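Local coordinates for ATP-dependent RNA helicase HrpB (Escherichia coli, PDB 6EUD), which hydrolyses ATP to ADP and phosphate as a DEAH/RHA-type RNA helicase that binds single-stranded RNA, at residues T305-I311 against L540-A545; R502-R506 against H532-P538; L222-E227 against C293-R297. All coordinates share one frame; numbering follows the deposited sequence.

Interaction 1: residues T305-I311 against L540-A545; sequences TGLTRLI and LLQGSA
Thr305 and Gln542 reach for each other from opposite directions: OG1 of the threonine gives its hydrogen to Gln542 OE1 at 2.7 Å, lying in the carbonyl plane on one lone pair of the amide oxygen. The same OG1 accepts from the backbone N of Leu307 at 3.1 Å, which makes an ST turn. With OG1 placed between the backbone N and the carbonyl carbon (chi1 64°), the hydroxyl can serve the turn and the amide together. Two residues on, Leu307 turns its side chain to the partner strand. Its CB sits 3.1 Å from Gln542 OE1, while CD1 packs on Leu540 CB at 3.7 Å; Ala549 and Met519 border the same apolar patch.

Residues 305-311 belong to a beta hairpin of the second RecA-like domain, strands 287-302 and 307-314, which rests against a curled sheet consistent with the OB-fold of DEAH/RHA helicases; residues 540-545 follow the end of strand 534-542 of that sheet. The two strands in contact are not neighbours in one sheet: their axes run at 50° to each other and come no closer than 6.3 Å.

Arg309 takes up the contact again. Its CB lies 3.5 Å from Gln542 O, and the extended chain from CG to NE runs past Ser544, with CD 3.7 Å from Ser544 CA. One face of the guanidinium looks onto the backbone at Ser544 C and Ala545 N, both offset toward its rim; the two residues are poorly ordered, so the details are uncertain. Gln542 NE2 turns back to its own segment and gives a bond to Ser544 O at 3.3 Å, and another to Asp302 of the hairpin. OE1 takes the threonine hydroxyl while NE2 gives to Asp302, which probably settles which way round the amide lies. Ile311, further on, reaches Ser544 OG only loosely, through CG2.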
# COMPACT_ATOMS: atom_id res chain seq x y z
N THR A 305 -6.17 -7.89 -2.81
CA THR A 305 -7.54 -8.18 -2.40
C THR A 305 -8.38 -6.91 -2.23
O THR A 305 -9.60 -6.98 -2.15
CB THR A 305 -7.58 -8.96 -1.07
OG1 THR A 305 -7.03 -8.15 -0.01
CG2 THR A 305 -6.77 -10.25 -1.18
N GLY A 306 -7.73 -5.76 -2.17
CA GLY A 306 -8.38 -4.52 -1.80
C GLY A 306 -8.88 -4.51 -0.37
O GLY A 306 -9.68 -3.65 -0.01
N LEU A 307 -8.43 -5.46 0.46
CA LEU A 307 -8.90 -5.53 1.84
C LEU A 307 -7.86 -4.99 2.81
O LEU A 307 -6.65 -5.05 2.56
CB LEU A 307 -9.30 -6.95 2.22
CG LEU A 307 -10.48 -7.52 1.44
CD1 LEU A 307 -10.85 -8.90 1.98
CD2 LEU A 307 -11.71 -6.57 1.46
N THR A 308 -8.34 -4.42 3.90
CA THR A 308 -7.48 -4.04 4.99
C THR A 308 -7.64 -5.05 6.12
O THR A 308 -8.76 -5.36 6.54
CB THR A 308 -7.79 -2.62 5.48
OG1 THR A 308 -7.68 -1.70 4.38
CG2 THR A 308 -6.81 -2.20 6.61
N ARG A 309 -6.52 -5.58 6.60
CA ARG A 309 -6.53 -6.53 7.71
C ARG A 309 -5.77 -5.99 8.91
O ARG A 309 -4.97 -5.07 8.77
CB ARG A 309 -5.95 -7.87 7.26
CG ARG A 309 -4.73 -7.71 6.40
CD ARG A 309 -4.14 -9.05 6.04
NE ARG A 309 -3.06 -8.93 5.07
CZ ARG A 309 -1.86 -9.46 5.24
NH1 ARG A 309 -1.59 -10.14 6.34
NH2 ARG A 309 -0.92 -9.31 4.31
N LEU A 310 -6.07 -6.54 10.08
CA LEU A 310 -5.24 -6.35 11.27
C LEU A 310 -4.19 -7.44 11.32
O LEU A 310 -4.53 -8.60 11.48
CB LEU A 310 -6.07 -6.39 12.55
CG LEU A 310 -6.88 -5.13 12.82
CD1 LEU A 310 -7.52 -5.20 14.20
CD2 LEU A 310 -6.00 -3.89 12.70
N ILE A 311 -2.92 -7.06 11.16
CA ILE A 311 -1.83 -8.00 11.39
C ILE A 311 -1.09 -7.69 12.70
O ILE A 311 -1.20 -6.59 13.28
CB ILE A 311 -0.82 -8.01 10.23
CG1 ILE A 311 0.06 -6.76 10.26
CG2 ILE A 311 -1.54 -8.15 8.91
CD1 ILE A 311 1.26 -6.85 9.33
N LEU A 540 -15.54 -7.57 4.92
CA LEU A 540 -14.73 -8.78 4.92
C LEU A 540 -13.53 -8.71 5.85
O LEU A 540 -12.76 -7.74 5.80
CB LEU A 540 -14.21 -9.07 3.51
CG LEU A 540 -15.24 -9.36 2.44
CD1 LEU A 540 -14.74 -8.92 1.08
CD2 LEU A 540 -15.55 -10.84 2.45
N LEU A 541 -13.35 -9.76 6.65
CA LEU A 541 -12.19 -9.86 7.54
C LEU A 541 -11.17 -10.87 7.01
O LEU A 541 -11.33 -12.08 7.15
CB LEU A 541 -12.63 -10.25 8.95
CG LEU A 541 -11.50 -10.42 9.97
CD1 LEU A 541 -10.59 -9.18 10.01
CD2 LEU A 541 -12.05 -10.72 11.36
N GLN A 542 -10.10 -10.35 6.42
CA GLN A 542 -9.03 -11.17 5.86
C GLN A 542 -8.16 -11.73 6.97
O GLN A 542 -7.58 -10.96 7.74
CB GLN A 542 -8.19 -10.34 4.89
CG GLN A 542 -7.19 -11.12 4.08
CD GLN A 542 -6.65 -10.30 2.91
OE1 GLN A 542 -7.30 -9.37 2.43
NE2 GLN A 542 -5.46 -10.65 2.45
N GLY A 543 -8.09 -13.07 7.06
CA GLY A 543 -7.28 -13.75 8.05
C GLY A 543 -5.85 -13.23 8.10
O GLY A 543 -5.41 -12.71 9.12
N SER A 544 -5.14 -13.38 6.99
CA SER A 544 -3.90 -12.66 6.77
C SER A 544 -3.50 -12.81 5.31
O SER A 544 -4.36 -13.01 4.45
CB SER A 544 -2.79 -13.15 7.70
OG SER A 544 -1.87 -12.11 7.98
N ALA A 545 -2.19 -12.74 5.04
CA ALA A 545 -1.62 -12.67 3.69
C ALA A 545 -2.27 -13.58 2.65
O ALA A 545 -2.28 -13.27 1.46
CB ALA A 545 -0.13 -12.96 3.75

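Interaction 2: residues R502-R506 against H532-P538; sequences RIARR and HEWLIAP
Arg505 and Trp534 face each other as a non-hydrogen-bonded pair between antiparallel strands 503-506 and 534-542, part of a curled sheet that fits the OB-fold domain found in DEAH/RHA helicases. The arginine can be followed outward. Its CB stands almost squarely over the six-membered ring of the indole, 3.8 Å from the centroid and 8° off the normal, a CH-pi contact. CG stays over the same face, and CD slides toward its rim, 3.6 Å from Trp534 CZ2. CG lies anti to the backbone N and the chain is extended as far as NE, which carries the arginine across the ring instead of away from it. At the tip the guanidinium stands up against the indole, the planes 77° apart, so that its edge meets Trp534 CZ2 at NH1. One face of the guanidinium receives Glu533 OE2, 3.0 Å from NH1; no N-H points at this oxygen, and the salt bridge rests on charge alone.

Trp534 also takes Ile503 at its edge, CG2 3.7 Å from CZ3, while Leu596 and Val598 of strand 596-602 pack on it too. With the indole cut back to an alanine here, the Arg505 chain is likely to lose the surface it lies on and swing from Glu533, and a gap would probably open beside Ile503.

Beneath these side chains the backbones are tightly paired. Ala504 and Leu535 exchange two bonds, Ala504 N to Leu535 O at 2.7 Å and Leu535 N to Ala504 O at 2.8 Å, and their side chains turn to the other side of the sheet, where Tyr513 packs. At the far end Ala537 N bonds to Arg502 O, and Arg502 NH1 makes a weak, bent bond to Pro538 O at 2.6 Å.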
# COMPACT_ATOMS: atom_id res chain seq x y z
N ARG A 502 -16.67 -7.65 -4.83
CA ARG A 502 -16.96 -8.44 -3.64
C ARG A 502 -18.26 -9.20 -3.76
O ARG A 502 -18.79 -9.69 -2.77
CB ARG A 502 -16.97 -7.56 -2.40
CG ARG A 502 -15.65 -6.87 -2.20
CD ARG A 502 -15.66 -6.00 -0.97
NE ARG A 502 -14.39 -5.28 -0.86
CZ ARG A 502 -14.17 -4.32 0.02
NH1 ARG A 502 -15.13 -3.95 0.86
NH2 ARG A 502 -12.99 -3.73 0.06
N ILE A 503 -18.79 -9.29 -4.98
CA ILE A 503 -19.83 -10.26 -5.31
C ILE A 503 -19.31 -11.67 -5.07
O ILE A 503 -18.22 -12.02 -5.53
CB ILE A 503 -20.26 -10.12 -6.76
CG1 ILE A 503 -21.01 -8.80 -6.94
CG2 ILE A 503 -21.08 -11.33 -7.18
CD1 ILE A 503 -21.32 -8.45 -8.39
N ALA A 504 -20.07 -12.49 -4.35
CA ALA A 504 -19.58 -13.80 -3.95
C ALA A 504 -20.43 -14.95 -4.48
O ALA A 504 -21.66 -14.92 -4.42
CB ALA A 504 -19.51 -13.87 -2.46
N ARG A 505 -19.76 -15.97 -5.02
CA ARG A 505 -20.46 -17.16 -5.48
C ARG A 505 -20.00 -18.37 -4.67
O ARG A 505 -18.82 -18.48 -4.30
CB ARG A 505 -20.23 -17.40 -6.96
CG ARG A 505 -20.83 -18.69 -7.48
CD ARG A 505 -20.27 -19.04 -8.84
NE ARG A 505 -20.60 -20.42 -9.20
CZ ARG A 505 -21.65 -20.77 -9.93
NH1 ARG A 505 -22.47 -19.85 -10.41
NH2 ARG A 505 -21.86 -22.05 -10.20
N ARG A 506 -20.95 -19.25 -4.37
CA ARG A 506 -20.65 -20.45 -3.60
C ARG A 506 -19.79 -21.38 -4.46
O ARG A 506 -20.04 -21.53 -5.66
CB ARG A 506 -21.93 -21.16 -3.14
CG ARG A 506 -21.67 -22.26 -2.10
CD ARG A 506 -22.95 -22.99 -1.69
NE ARG A 506 -23.41 -23.92 -2.72
CZ ARG A 506 -23.02 -25.20 -2.80
NH1 ARG A 506 -22.17 -25.70 -1.92
NH2 ARG A 506 -23.50 -25.97 -3.77
N HIS A 532 -27.39 -19.75 0.47
CA HIS A 532 -27.58 -19.16 -0.85
C HIS A 532 -26.30 -19.14 -1.67
O HIS A 532 -25.20 -19.08 -1.14
CB HIS A 532 -28.12 -17.74 -0.72
CG HIS A 532 -29.42 -17.67 0.01
ND1 HIS A 532 -30.63 -17.89 -0.62
CD2 HIS A 532 -29.71 -17.43 1.31
CE1 HIS A 532 -31.61 -17.77 0.27
NE2 HIS A 532 -31.07 -17.50 1.44
N GLU A 533 -26.47 -19.18 -2.99
CA GLU A 533 -25.34 -19.28 -3.90
C GLU A 533 -24.69 -17.94 -4.25
O GLU A 533 -23.47 -17.87 -4.46
CB GLU A 533 -25.77 -19.97 -5.18
CG GLU A 533 -24.63 -20.16 -6.16
CD GLU A 533 -25.09 -20.87 -7.40
OE1 GLU A 533 -26.28 -21.25 -7.43
OE2 GLU A 533 -24.27 -21.04 -8.33
N TRP A 534 -25.49 -16.89 -4.35
CA TRP A 534 -24.92 -15.60 -4.73
C TRP A 534 -25.12 -14.52 -3.68
O TRP A 534 -26.25 -14.27 -3.25
CB TRP A 534 -25.51 -15.14 -6.06
CG TRP A 534 -24.99 -15.90 -7.20
CD1 TRP A 534 -25.50 -17.06 -7.70
CD2 TRP A 534 -23.85 -15.57 -8.00
NE1 TRP A 534 -24.74 -17.47 -8.77
CE2 TRP A 534 -23.72 -16.58 -8.97
CE3 TRP A 534 -22.92 -14.53 -7.98
CZ2 TRP A 534 -22.71 -16.57 -9.93
CZ3 TRP A 534 -21.91 -14.52 -8.94
CH2 TRP A 534 -21.82 -15.53 -9.90
N LEU A 535 -24.03 -13.88 -3.28
CA LEU A 535 -24.07 -12.80 -2.30
C LEU A 535 -23.30 -11.59 -2.78
O LEU A 535 -22.55 -11.65 -3.75
CB LEU A 535 -23.48 -13.26 -0.96
CG LEU A 535 -23.99 -14.56 -0.35
CD1 LEU A 535 -23.12 -14.94 0.85
CD2 LEU A 535 -25.48 -14.42 0.04
N ILE A 536 -23.50 -10.46 -2.09
CA ILE A 536 -22.56 -9.34 -2.19
C ILE A 536 -22.03 -9.15 -0.79
O ILE A 536 -22.82 -8.96 0.13
CB ILE A 536 -23.22 -8.04 -2.69
CG1 ILE A 536 -24.01 -8.27 -3.98
CG2 ILE A 536 -22.14 -7.00 -2.94
CD1 ILE A 536 -24.64 -7.05 -4.52
N ALA A 537 -20.72 -9.23 -0.61
CA ALA A 537 -20.14 -9.14 0.73
C ALA A 537 -19.27 -7.90 0.88
O ALA A 537 -18.06 -7.98 0.70
CB ALA A 537 -19.34 -10.39 1.06
N PRO A 538 -19.89 -6.76 1.21
CA PRO A 538 -19.10 -5.53 1.34
C PRO A 538 -18.10 -5.56 2.50
O PRO A 538 -17.03 -4.98 2.37
CB PRO A 538 -20.18 -4.45 1.54
CG PRO A 538 -21.36 -5.16 2.01
CD PRO A 538 -21.33 -6.51 1.36

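Interaction 3: residues L222-E227 against C293-R297; sequences LPGVGE and CAQER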
# COMPACT_ATOMS: atom_id res chain seq x y z
N LEU A 222 0.85 -5.11 25.56
CA LEU A 222 0.31 -6.25 24.80
C LEU A 222 -0.31 -5.76 23.49
O LEU A 222 -0.58 -4.56 23.34
CB LEU A 222 -0.70 -6.99 25.67
CG LEU A 222 0.01 -7.65 26.84
CD1 LEU A 222 -0.95 -8.26 27.86
CD2 LEU A 222 0.97 -8.71 26.28
N PRO A 223 -0.56 -6.67 22.53
CA PRO A 223 -1.06 -6.22 21.22
C PRO A 223 -2.52 -5.71 21.23
O PRO A 223 -2.83 -4.78 20.49
CB PRO A 223 -0.96 -7.47 20.34
CG PRO A 223 0.01 -8.40 21.07
CD PRO A 223 -0.22 -8.11 22.51
N GLY A 224 -3.39 -6.33 22.02
CA GLY A 224 -4.77 -5.92 22.06
C GLY A 224 -5.56 -6.44 23.24
O GLY A 224 -5.04 -7.17 24.09
N VAL A 225 -6.84 -6.08 23.27
CA VAL A 225 -7.74 -6.41 24.37
C VAL A 225 -7.82 -7.90 24.67
O VAL A 225 -7.74 -8.32 25.83
CB VAL A 225 -9.14 -5.88 24.08
CG1 VAL A 225 -10.12 -6.27 25.22
CG2 VAL A 225 -9.10 -4.37 23.92
N GLY A 226 -7.96 -8.70 23.63
CA GLY A 226 -7.98 -10.14 23.83
C GLY A 226 -6.76 -10.65 24.57
O GLY A 226 -6.90 -11.46 25.48
N GLU A 227 -5.56 -10.17 24.19
CA GLU A 227 -4.33 -10.62 24.84
C GLU A 227 -4.27 -10.11 26.26
O GLU A 227 -3.85 -10.83 27.17
CB GLU A 227 -3.08 -10.17 24.07
CG GLU A 227 -2.86 -10.87 22.75
CD GLU A 227 -3.71 -10.30 21.62
OE1 GLU A 227 -4.08 -9.11 21.69
OE2 GLU A 227 -3.97 -11.05 20.65
N CYS A 293 6.05 -6.98 25.22
CA CYS A 293 5.93 -8.18 24.38
C CYS A 293 6.56 -7.95 23.00
O CYS A 293 6.77 -8.90 22.25
CB CYS A 293 4.46 -8.60 24.23
SG CYS A 293 3.45 -7.60 23.11
N ALA A 294 6.82 -6.68 22.67
CA ALA A 294 7.43 -6.24 21.41
C ALA A 294 6.61 -6.57 20.17
O ALA A 294 7.16 -6.66 19.07
CB ALA A 294 8.84 -6.81 21.26
N GLN A 295 5.29 -6.72 20.33
CA GLN A 295 4.40 -7.03 19.21
C GLN A 295 3.22 -6.09 19.12
O GLN A 295 2.47 -5.95 20.08
CB GLN A 295 3.94 -8.48 19.30
CG GLN A 295 5.06 -9.40 18.90
CD GLN A 295 4.70 -10.85 18.97
OE1 GLN A 295 3.57 -11.20 19.33
NE2 GLN A 295 5.66 -11.71 18.64
N GLU A 296 3.09 -5.44 17.97
CA GLU A 296 2.03 -4.48 17.68
C GLU A 296 0.93 -5.13 16.85
O GLU A 296 1.16 -6.12 16.15
CB GLU A 296 2.59 -3.28 16.90
CG GLU A 296 2.80 -2.00 17.69
CD GLU A 296 3.60 -0.97 16.90
OE1 GLU A 296 3.94 -1.25 15.73
OE2 GLU A 296 3.91 0.11 17.46
N ARG A 297 -0.26 -4.54 16.90
CA ARG A 297 -1.31 -4.91 15.97
C ARG A 297 -1.61 -3.72 15.04
O ARG A 297 -2.10 -2.69 15.49
CB ARG A 297 -2.56 -5.35 16.72
CG ARG A 297 -3.74 -5.70 15.85
CD ARG A 297 -4.65 -6.69 16.57
NE ARG A 297 -3.96 -7.97 16.81
CZ ARG A 297 -3.96 -8.62 17.97
NH1 ARG A 297 -4.61 -8.12 19.01
NH2 ARG A 297 -3.30 -9.77 18.09
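The turn from strand 217-221 into helix 225-236 of the second RecA-like domain carries the sequence Leu222-Pro223-Gly224, consistent with helicase motif IV of the superfamily 2 enzymes, and here it leans on the neighbouring strand 287-302. At its buried end Leu222 CD2 touches Cys293 CB at 4.0 Å, and Pro223 CD rests on Cys293 SG at 3.8 Å. That sulfur sits between the backbone N and carbonyl carbon of its own residue (chi1 75°), where it also takes a weak bond from Gln295 N. The proline ring continues along the strand, CG lying 3.6 Å from Gln295 O, and its CB covers one face of the Arg297 guanidinium, offset toward the rim.

The polar end is a two-nitrogen, end-on salt bridge. Arg297 NH1 bonds to Glu227 OE1 at 2.9 Å on the syn side, and Arg297 NH2 to Glu227 OE2, also at 2.9 Å but from above the carboxylate plane; the two flat groups are turned 45° from each other. Glu227 bends at chi2 (80°) in the first turn of the helix, which brings its carboxylate to the arginine. Gly224, the N-cap residue, passes so close to Arg297 NH1 that a side chain there would collide with it.

Arg297 NH2 has a second acceptor in Thr312 OG1, on strand 307-314. The pairing of opposite charges thus ties the start of the helix to the strand, and the proline over one face and the threonine at NH2 are likely to limit the guanidinium's freedom to turn.

In the fold
Interaction 2 is the most buried of the three, and it alone is a true strand pairing, with backbone bonds below and an indole and arginine above. Interactions 1 and 3 are partly buried and rely on side chains: an amide, a hydroxyl, leucines and an arginine laid along a loosely ordered loop in the first, a guanidinium-carboxylate pair with a proline in the third. Strand 534-542 serves both interactions 1 and 2, and Arg502 joins them by packing on Leu307 and Leu540. Interaction 3 links to interaction 1 through neighbouring strands 287-302 and 307-314, where Arg297 touches Leu310 and Ile311. Interactions 2 and 3 remain about 18 Å apart at their nearest atoms.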